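Local coordinates for protein RNA 2',3'-cyclic phosphodiesterase (Deinococcus radiodurans, PDB 5H7E) that is a LigT-like phosphoesterase of the 2H clan, a family named for two histidine-containing sequence motifs and built as two lobes, at residues Y6-A11 and P49-E54; A16-P21 and Q147-P152; T44-P49 and T119-F124. All coordinates share one frame; numbering follows the deposited sequence.

Contact 1: Y6-A11 and P49-E54; sequences YRLFYA and PAVPPE
Tyr6 and Val51 form an antiparallel hydrogen-bonded pair, with their CA atoms 5.0 Å apart. Tyr6 N donates to Val51 O and Val51 N to Tyr6 O, each over 2.8 Å. Only this one pair bridges the two segments; the chain turns a corner at Pro49. At that corner Pro49 O rests against the aliphatic start of Arg7, with CG at 3.4 Å.

Tyr6 and Val51 project from one face of the sheet. With Tyr6 CG beside its own backbone N (chi1 -65°), the ring extends across from its own strand toward Pro53, whose CG sits over one face, offset toward the rim and 4.0 Å from the ring centroid. This CG lies 19° off the ring normal, a CH-pi contact; the two side chains cross at about a right angle, and the proline CB touches Tyr6 CE2. Leu8 adds an apolar patch: its CD1 branch lies 3.9 Å from Val51 CB.

Helix 56-67 meets the same residues, Val56 touching Tyr6 and Leu59 touching both Leu8 and Val51. Arg158 of strand 148-160 packs on Tyr6 and Leu8, while helix 56-67 lies against the face that carries Tyr6, Leu8 and Val51.

Contact 2: A16-P21 and Q147-P152; sequences ADITAP and QSWTAP. With SO4 (sulfate ion), chain E.
Ile18 crosses Trp149 at about a right angle, and its CG1 comes nearest to the indole, 3.6 Å from Trp149 CE3 on the benzene side. The methylene comes at the ring obliquely. The second branch, CG2, reaches a little farther along the same six-membered ring, 4.1 Å from CZ3 of Trp149. On the tryptophan, CG is wedged between backbone N and carbonyl carbon (chi1 75°), which lays the indole across the isoleucine, its benzene ring beside CG1 and CG2.

The tip of the isoleucine turns another way. Ile18 CD1 lies 3.6 Å from Gln147 CB and close to the carbonyl oxygen of Ser148, as the isoleucine and glutamine slide past each other in opposite directions. Gln147 is bent at chi2 (90°), and this swings its amide across to Pro21, where NE2 stands 3.5 Å from CB of the proline ring. No hydrogen bond joins the two segments; they meet by van der Waals packing. Gln147 OE1 is bonded to a residue adjoining the segments.

At the first turn of the helix, Ala16 N donates to O2 of a sulfate ion at 2.8 Å, and Arg13 also bonds this anion. The sulfate, probably from the crystallisation liquor, thus sits at a helix N terminus, where the Ala16 N-H and the helix dipole would probably favour an anion. Together with strand 73-83, whose Val75 touches Trp149, the arrangement is a helix packed on an antiparallel sheet, consistent with a lobe of the LigT-like fold.

Contact 3: T44-P49 and T119-F124; sequences TLSYLP and TDDLAF. With SO4 (sulfate ion), chain D.
Ser46 OG donates its proton to Asp121 OD2 over 2.8 Å, while the other oxygen of the same carboxylate, Asp121 OD1, accepts Tyr47 N at 2.9 Å with an angle of 164° at the hydrogen. Both oxygens use their syn lone pairs, so two successive residues of the strand grip the carboxylate as a fork and fix its rotation. The serine hydroxyl reaches it because OG stands anti to the backbone N (chi1 -173°). Arg109 of helix 101-114 makes a further, long and weak ion pair with OD2, which may favour the charged form of Asp121.

The strand itself carries a classic beta bulge, Leu45 and Ser46 both facing Tyr10. Just before it, Thr44 ends one of the two H-x-T motifs characteristic of 2H phosphoesterases; His127 and Thr129 belong to the other and hydrogen-bond a sulfate ion. Thr44 OG1 lies 3.1 Å from O4 of this sulfate. On the backbone side, Thr44 O meets the edge of the Phe124 ring in plane, 3.4 Å from CE1.

One residue before Asp121 in the loop, Asp120 N bonds Tyr47 O at 2.9 Å. The Tyr47 and Asp120 side chains lie side by side, pointing the same way, with ring and carboxylate planes 48° apart; Tyr47 CD2 is 3.8 Å from Asp120 CB, and Asp120 O lies at the ring edge. Pro49 N stands over the centre of one ring face.

From the N terminus, strand 6-13 supplies the first segment of contact 1, and helix 16-26 that of contact 2 directly after it. The chain then runs through 44-49 into 49-54, which closes contact 1; contacts 1 and 3 share Pro49 and cross, since 119-124 completes contact 3 much later. Their centres are 11 Å apart, and Tyr10 O to Leu45 N, 2.8 Å, is a probable hydrogen bond between them. Contact 2 closes last, at 147-152, crossing contact 1 and enclosing the whole span of contact 3. It lies opposite both others about the chain's centre, yet strand 148-160 pairs with strand 6-13, joining all three through one sheet.

Contact 1: Y6-A11 and P49-E54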
loop_
_atom_site.group_PDB
_atom_site.type_symbol
_atom_site.label_atom_id
_atom_site.label_comp_id
_atom_site.label_asym_id
_atom_site.label_seq_id
_atom_site.Cartn_x
_atom_site.Cartn_y
_atom_site.Cartn_z
ATOM N N TYR A 6 -8.617 14.039 -7.564
ATOM C CA TYR A 6 -8.583 12.595 -7.408
ATOM C C TYR A 6 -7.879 12.215 -6.113
ATOM O O TYR A 6 -6.889 12.832 -5.737
ATOM C CB TYR A 6 -7.809 11.934 -8.555
ATOM C CG TYR A 6 -8.417 12.079 -9.937
ATOM C CD1 TYR A 6 -9.758 12.343 -10.112
ATOM C CD2 TYR A 6 -7.623 11.925 -11.072
ATOM C CE1 TYR A 6 -10.294 12.447 -11.372
ATOM C CE2 TYR A 6 -8.168 12.020 -12.350
ATOM C CZ TYR A 6 -9.492 12.276 -12.488
ATOM O OH TYR A 6 -10.031 12.388 -13.758
ATOM N N ARG A 7 -8.307 11.098 -5.501
ATOM C CA ARG A 7 -7.560 10.470 -4.407
ATOM C C ARG A 7 -6.728 9.374 -5.025
ATOM O O ARG A 7 -7.289 8.417 -5.588
ATOM C CB ARG A 7 -8.459 9.850 -3.332
ATOM C CG ARG A 7 -9.445 10.792 -2.705
ATOM C CD ARG A 7 -10.265 10.083 -1.622
ATOM N NE ARG A 7 -11.156 11.031 -0.972
ATOM C CZ ARG A 7 -11.659 10.858 0.243
ATOM N NH1 ARG A 7 -11.347 9.761 0.932
ATOM N NH2 ARG A 7 -12.461 11.777 0.773
ATOM N N LEU A 8 -5.398 9.533 -4.963
ATOM C CA LEU A 8 -4.530 8.598 -5.651
ATOM C C LEU A 8 -3.573 7.995 -4.641
ATOM O O LEU A 8 -3.326 8.556 -3.573
ATOM C CB LEU A 8 -3.686 9.244 -6.746
ATOM C CG LEU A 8 -4.515 9.976 -7.811
ATOM C CD1 LEU A 8 -3.548 10.626 -8.825
ATOM C CD2 LEU A 8 -5.461 9.033 -8.553
ATOM N N PHE A 9 -3.030 6.822 -4.978
ATOM C CA PHE A 9 -1.946 6.316 -4.145
ATOM C C PHE A 9 -1.083 5.389 -4.976
ATOM O O PHE A 9 -1.546 4.809 -5.948
ATOM C CB PHE A 9 -2.444 5.607 -2.853
ATOM C CG PHE A 9 -3.361 4.437 -3.094
ATOM C CD1 PHE A 9 -4.730 4.637 -3.316
ATOM C CD2 PHE A 9 -2.853 3.138 -3.022
ATOM C CE1 PHE A 9 -5.588 3.553 -3.499
ATOM C CE2 PHE A 9 -3.701 2.049 -3.197
ATOM C CZ PHE A 9 -5.057 2.229 -3.428
ATOM N N TYR A 10 0.209 5.354 -4.643
ATOM C CA TYR A 10 1.143 4.420 -5.263
ATOM C C TYR A 10 1.269 3.215 -4.356
ATOM O O TYR A 10 1.374 3.387 -3.139
ATOM C CB TYR A 10 2.509 5.040 -5.386
ATOM C CG TYR A 10 2.697 6.131 -6.445
ATOM C CD1 TYR A 10 3.063 5.821 -7.734
ATOM C CD2 TYR A 10 2.579 7.452 -6.078
ATOM C CE1 TYR A 10 3.332 6.861 -8.699
ATOM C CE2 TYR A 10 2.815 8.466 -6.989
ATOM C CZ TYR A 10 3.224 8.160 -8.261
ATOM O OH TYR A 10 3.485 9.239 -9.101
ATOM N N ALA A 11 1.164 2.028 -4.937
ATOM C CA ALA A 11 1.233 0.845 -4.070
ATOM C C ALA A 11 1.777 -0.313 -4.883
ATOM O O ALA A 11 1.719 -0.324 -6.114
ATOM C CB ALA A 11 -0.152 0.489 -3.525
ATOM N N PRO A 49 -4.126 12.722 -1.352
ATOM C CA PRO A 49 -5.581 12.835 -1.136
ATOM C C PRO A 49 -6.317 13.681 -2.144
ATOM O O PRO A 49 -7.545 13.556 -2.257
ATOM C CB PRO A 49 -5.677 13.454 0.264
ATOM C CG PRO A 49 -4.336 14.120 0.476
ATOM C CD PRO A 49 -3.338 13.270 -0.235
ATOM N N ALA A 50 -5.639 14.619 -2.848
ATOM C CA ALA A 50 -6.418 15.596 -3.631
ATOM C C ALA A 50 -5.565 16.059 -4.822
ATOM O O ALA A 50 -5.023 17.167 -4.840
ATOM C CB ALA A 50 -6.881 16.791 -2.763
ATOM N N VAL A 51 -5.451 15.220 -5.844
ATOM C CA VAL A 51 -4.595 15.512 -6.994
ATOM C C VAL A 51 -5.448 16.121 -8.098
ATOM O O VAL A 51 -6.397 15.468 -8.555
ATOM C CB VAL A 51 -3.890 14.255 -7.495
ATOM C CG1 VAL A 51 -2.987 14.622 -8.630
ATOM C CG2 VAL A 51 -3.096 13.585 -6.337
ATOM N N PRO A 52 -5.134 17.316 -8.576
ATOM C CA PRO A 52 -5.837 17.846 -9.738
ATOM C C PRO A 52 -5.588 16.943 -10.934
ATOM O O PRO A 52 -4.462 16.489 -11.156
ATOM C CB PRO A 52 -5.222 19.243 -9.926
ATOM C CG PRO A 52 -4.505 19.562 -8.607
ATOM C CD PRO A 52 -4.091 18.233 -8.059
ATOM N N PRO A 53 -6.619 16.623 -11.723
ATOM C CA PRO A 53 -6.421 15.621 -12.803
ATOM C C PRO A 53 -5.329 16.019 -13.793
ATOM O O PRO A 53 -4.634 15.146 -14.335
ATOM C CB PRO A 53 -7.808 15.545 -13.474
ATOM C CG PRO A 53 -8.759 15.959 -12.402
ATOM C CD PRO A 53 -8.030 17.006 -11.555
ATOM N N GLU A 54 -5.080 17.310 -13.962
ATOM C CA GLU A 54 -4.032 17.740 -14.880
ATOM C C GLU A 54 -2.632 17.383 -14.396
ATOM O O GLU A 54 -1.679 17.491 -15.173
ATOM C CB GLU A 54 -4.129 19.252 -15.120
ATOM C CG GLU A 54 -4.197 20.061 -13.826
ATOM C CD GLU A 54 -5.635 20.417 -13.389
ATOM O OE1 GLU A 54 -5.809 21.568 -12.914
ATOM O OE2 GLU A 54 -6.576 19.568 -13.503
#

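Contact 2: A16-P21 and Q147-P152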
loop_
_atom_site.group_PDB
_atom_site.type_symbol
_atom_site.label_atom_id
_atom_site.label_comp_id
_atom_site.label_asym_id
_atom_site.label_seq_id
_atom_site.Cartn_x
_atom_site.Cartn_y
_atom_site.Cartn_z
ATOM N N ALA A 16 -2.306 -13.413 -5.655
ATOM C CA ALA A 16 -3.248 -14.383 -5.089
ATOM C C ALA A 16 -2.581 -15.319 -4.102
ATOM O O ALA A 16 -3.208 -15.761 -3.130
ATOM C CB ALA A 16 -3.867 -15.206 -6.201
ATOM N N ASP A 17 -1.326 -15.699 -4.366
ATOM C CA ASP A 17 -0.719 -16.653 -3.443
ATOM C C ASP A 17 -0.367 -16.039 -2.121
ATOM O O ASP A 17 -0.007 -16.787 -1.185
ATOM C CB ASP A 17 0.581 -17.252 -4.033
ATOM C CG ASP A 17 0.326 -18.110 -5.245
ATOM O OD1 ASP A 17 -0.824 -18.516 -5.536
ATOM O OD2 ASP A 17 1.303 -18.447 -5.980
ATOM N N ILE A 18 -0.464 -14.717 -2.017
ATOM C CA ILE A 18 -0.223 -14.014 -0.758
ATOM C C ILE A 18 -1.532 -13.579 -0.121
ATOM O O ILE A 18 -1.692 -13.688 1.093
ATOM C CB ILE A 18 0.709 -12.801 -0.995
ATOM C CG1 ILE A 18 2.046 -13.231 -1.618
ATOM C CG2 ILE A 18 0.919 -12.016 0.317
ATOM C CD1 ILE A 18 2.917 -14.125 -0.672
ATOM N N THR A 19 -2.490 -13.089 -0.932
ATOM C CA THR A 19 -3.742 -12.681 -0.288
ATOM C C THR A 19 -4.437 -13.882 0.313
ATOM O O THR A 19 -5.204 -13.725 1.270
ATOM C CB THR A 19 -4.666 -11.907 -1.234
ATOM O OG1 THR A 19 -4.962 -12.675 -2.409
ATOM C CG2 THR A 19 -4.010 -10.568 -1.653
ATOM N N ALA A 20 -4.201 -15.095 -0.219
ATOM C CA ALA A 20 -4.953 -16.226 0.324
ATOM C C ALA A 20 -4.529 -16.548 1.745
ATOM O O ALA A 20 -5.428 -16.693 2.609
ATOM C CB ALA A 20 -4.835 -17.462 -0.585
ATOM N N PRO A 21 -3.253 -16.694 2.065
ATOM C CA PRO A 21 -2.920 -16.947 3.474
ATOM C C PRO A 21 -3.229 -15.766 4.365
ATOM O O PRO A 21 -3.545 -15.950 5.553
ATOM C CB PRO A 21 -1.427 -17.287 3.431
ATOM C CG PRO A 21 -0.916 -16.716 2.114
ATOM C CD PRO A 21 -2.057 -16.891 1.175
ATOM N N GLN A 147 5.848 -16.402 3.636
ATOM C CA GLN A 147 5.663 -16.339 2.201
ATOM C C GLN A 147 6.296 -15.075 1.628
ATOM O O GLN A 147 6.551 -14.095 2.332
ATOM C CB GLN A 147 4.193 -16.334 1.847
ATOM C CG GLN A 147 3.415 -17.606 2.294
ATOM C CD GLN A 147 2.817 -17.493 3.716
ATOM O OE1 GLN A 147 3.221 -16.674 4.509
ATOM N NE2 GLN A 147 1.849 -18.336 4.010
ATOM N N SER A 148 6.603 -15.159 0.344
ATOM C CA SER A 148 7.176 -14.006 -0.339
ATOM C C SER A 148 6.664 -14.007 -1.766
ATOM O O SER A 148 6.141 -15.022 -2.266
ATOM C CB SER A 148 8.703 -14.064 -0.341
ATOM O OG SER A 148 9.138 -15.226 -1.002
ATOM N N TRP A 149 6.847 -12.859 -2.453
ATOM C CA TRP A 149 6.507 -12.829 -3.874
ATOM C C TRP A 149 7.418 -11.851 -4.588
ATOM O O TRP A 149 8.031 -10.994 -3.964
ATOM C CB TRP A 149 5.061 -12.408 -4.157
ATOM C CG TRP A 149 4.737 -10.932 -4.005
ATOM C CD1 TRP A 149 4.526 -10.069 -5.059
ATOM C CD2 TRP A 149 4.411 -10.198 -2.812
ATOM N NE1 TRP A 149 4.156 -8.847 -4.583
ATOM C CE2 TRP A 149 4.063 -8.892 -3.226
ATOM C CE3 TRP A 149 4.386 -10.499 -1.423
ATOM C CZ2 TRP A 149 3.692 -7.887 -2.313
ATOM C CZ3 TRP A 149 4.014 -9.491 -0.526
ATOM C CH2 TRP A 149 3.643 -8.202 -0.990
ATOM N N THR A 150 7.417 -11.927 -5.908
ATOM C CA THR A 150 8.190 -11.002 -6.742
ATOM C C THR A 150 7.247 -10.003 -7.376
ATOM O O THR A 150 6.309 -10.390 -8.096
ATOM C CB THR A 150 8.957 -11.766 -7.818
ATOM O OG1 THR A 150 9.902 -12.625 -7.188
ATOM C CG2 THR A 150 9.749 -10.784 -8.687
ATOM N N ALA A 151 7.433 -8.729 -7.031
ATOM C CA ALA A 151 6.573 -7.655 -7.530
ATOM C C ALA A 151 7.106 -7.124 -8.840
ATOM O O ALA A 151 8.205 -6.564 -8.854
ATOM C CB ALA A 151 6.512 -6.549 -6.510
ATOM N N PRO A 152 6.379 -7.254 -9.958
ATOM C CA PRO A 152 6.923 -6.814 -11.247
ATOM C C PRO A 152 6.824 -5.323 -11.491
ATOM O O PRO A 152 7.490 -4.854 -12.424
ATOM C CB PRO A 152 6.097 -7.610 -12.262
ATOM C CG PRO A 152 4.852 -7.906 -11.600
ATOM C CD PRO A 152 5.113 -7.988 -10.105
HETATM S S SO4 E . -1.880 -13.126 -9.429
HETATM O O1 SO4 E . -0.748 -12.251 -9.782
HETATM O O2 SO4 E . -2.634 -12.630 -8.301
HETATM O O3 SO4 E . -2.808 -13.122 -10.555
HETATM O O4 SO4 E . -1.425 -14.499 -9.209
#

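Contact 3: T44-P49 and T119-F124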
loop_
_atom_site.group_PDB
_atom_site.type_symbol
_atom_site.label_atom_id
_atom_site.label_comp_id
_atom_site.label_asym_id
_atom_site.label_seq_id
_atom_site.Cartn_x
_atom_site.Cartn_y
_atom_site.Cartn_z
ATOM N N THR A 44 1.063 0.206 0.432
ATOM C CA THR A 44 1.044 1.622 0.021
ATOM C C THR A 44 2.415 2.235 0.189
ATOM O O THR A 44 3.067 2.051 1.222
ATOM C CB THR A 44 0.054 2.367 0.870
ATOM O OG1 THR A 44 -1.217 1.757 0.709
ATOM C CG2 THR A 44 -0.067 3.884 0.407
ATOM N N LEU A 45 2.840 3.016 -0.805
ATOM C CA LEU A 45 4.085 3.781 -0.716
ATOM C C LEU A 45 3.846 5.279 -0.481
ATOM O O LEU A 45 4.653 5.923 0.187
ATOM C CB LEU A 45 4.903 3.606 -2.006
ATOM C CG LEU A 45 5.657 2.256 -2.152
ATOM C CD1 LEU A 45 4.812 1.150 -2.541
ATOM C CD2 LEU A 45 6.822 2.381 -3.154
ATOM N N SER A 46 2.771 5.836 -1.029
ATOM C CA SER A 46 2.432 7.214 -0.756
ATOM C C SER A 46 0.963 7.411 -1.090
ATOM O O SER A 46 0.447 6.840 -2.058
ATOM C CB SER A 46 3.269 8.174 -1.623
ATOM O OG SER A 46 3.001 9.513 -1.184
ATOM N N TYR A 47 0.291 8.217 -0.278
ATOM C CA TYR A 47 -1.123 8.527 -0.468
ATOM C C TYR A 47 -1.269 10.008 -0.777
ATOM O O TYR A 47 -0.720 10.844 -0.066
ATOM C CB TYR A 47 -1.901 8.135 0.801
ATOM C CG TYR A 47 -3.305 8.627 0.821
ATOM C CD1 TYR A 47 -4.205 8.228 -0.126
ATOM C CD2 TYR A 47 -3.723 9.520 1.805
ATOM C CE1 TYR A 47 -5.495 8.709 -0.126
ATOM C CE2 TYR A 47 -5.032 9.986 1.827
ATOM C CZ TYR A 47 -5.885 9.594 0.859
ATOM O OH TYR A 47 -7.197 10.073 0.891
ATOM N N LEU A 48 -2.027 10.309 -1.829
ATOM C CA LEU A 48 -2.189 11.659 -2.380
ATOM C C LEU A 48 -3.669 11.997 -2.359
ATOM O O LEU A 48 -4.419 11.637 -3.286
ATOM C CB LEU A 48 -1.648 11.696 -3.817
ATOM C CG LEU A 48 -0.145 11.377 -4.018
ATOM C CD1 LEU A 48 0.198 9.908 -3.912
ATOM C CD2 LEU A 48 0.260 11.820 -5.405
ATOM N N PRO A 49 -4.126 12.722 -1.352
ATOM C CA PRO A 49 -5.581 12.835 -1.136
ATOM C C PRO A 49 -6.317 13.681 -2.144
ATOM O O PRO A 49 -7.545 13.556 -2.257
ATOM C CB PRO A 49 -5.677 13.454 0.264
ATOM C CG PRO A 49 -4.336 14.120 0.476
ATOM C CD PRO A 49 -3.338 13.270 -0.235
ATOM N N THR A 119 0.754 15.237 -0.283
ATOM C CA THR A 119 0.689 13.886 0.246
ATOM C C THR A 119 0.049 13.904 1.615
ATOM O O THR A 119 -0.134 14.943 2.225
ATOM C CB THR A 119 2.064 13.242 0.374
ATOM O OG1 THR A 119 2.911 14.165 1.047
ATOM C CG2 THR A 119 2.628 12.960 -0.999
ATOM N N ASP A 120 -0.296 12.712 2.100
ATOM C CA ASP A 120 -0.869 12.625 3.438
ATOM C C ASP A 120 -0.349 11.326 4.041
ATOM O O ASP A 120 -1.120 10.387 4.294
ATOM C CB ASP A 120 -2.395 12.661 3.387
ATOM C CG ASP A 120 -3.032 12.602 4.758
ATOM O OD1 ASP A 120 -2.446 13.076 5.723
ATOM O OD2 ASP A 120 -4.169 12.096 4.837
ATOM N N ASP A 121 0.960 11.311 4.300
ATOM C CA ASP A 121 1.689 10.120 4.723
ATOM C C ASP A 121 2.147 10.254 6.166
ATOM O O ASP A 121 2.360 11.360 6.689
ATOM C CB ASP A 121 2.938 9.873 3.861
ATOM C CG ASP A 121 2.616 9.611 2.408
ATOM O OD1 ASP A 121 1.606 8.916 2.156
ATOM O OD2 ASP A 121 3.354 10.101 1.529
ATOM N N LEU A 122 2.255 9.093 6.813
ATOM C CA LEU A 122 3.020 8.956 8.052
ATOM C C LEU A 122 4.408 8.384 7.716
ATOM O O LEU A 122 4.705 8.040 6.562
ATOM C CB LEU A 122 2.275 8.069 9.051
ATOM C CG LEU A 122 0.849 8.508 9.423
ATOM C CD1 LEU A 122 0.197 7.494 10.358
ATOM C CD2 LEU A 122 0.862 9.885 10.059
ATOM N N ALA A 123 5.279 8.266 8.719
ATOM C CA ALA A 123 6.581 7.637 8.504
ATOM C C ALA A 123 6.398 6.307 7.807
ATOM O O ALA A 123 5.485 5.555 8.136
ATOM C CB ALA A 123 7.293 7.429 9.858
ATOM N N PHE A 124 7.236 6.026 6.798
ATOM C CA PHE A 124 7.037 4.827 5.987
ATOM C C PHE A 124 7.381 3.578 6.787
ATOM O O PHE A 124 8.477 3.472 7.343
ATOM C CB PHE A 124 7.891 4.857 4.724
ATOM C CG PHE A 124 7.677 3.660 3.854
ATOM C CD1 PHE A 124 6.464 3.468 3.227
ATOM C CD2 PHE A 124 8.684 2.737 3.675
ATOM C CE1 PHE A 124 6.238 2.376 2.433
ATOM C CE2 PHE A 124 8.496 1.649 2.852
ATOM C CZ PHE A 124 7.252 1.439 2.263
HETATM S S SO4 D . -2.933 1.553 4.321
HETATM O O1 SO4 D . -3.892 2.617 4.128
HETATM O O2 SO4 D . -2.728 1.401 5.774
HETATM O O3 SO4 D . -3.518 0.394 3.660
HETATM O O4 SO4 D . -1.675 1.852 3.735
#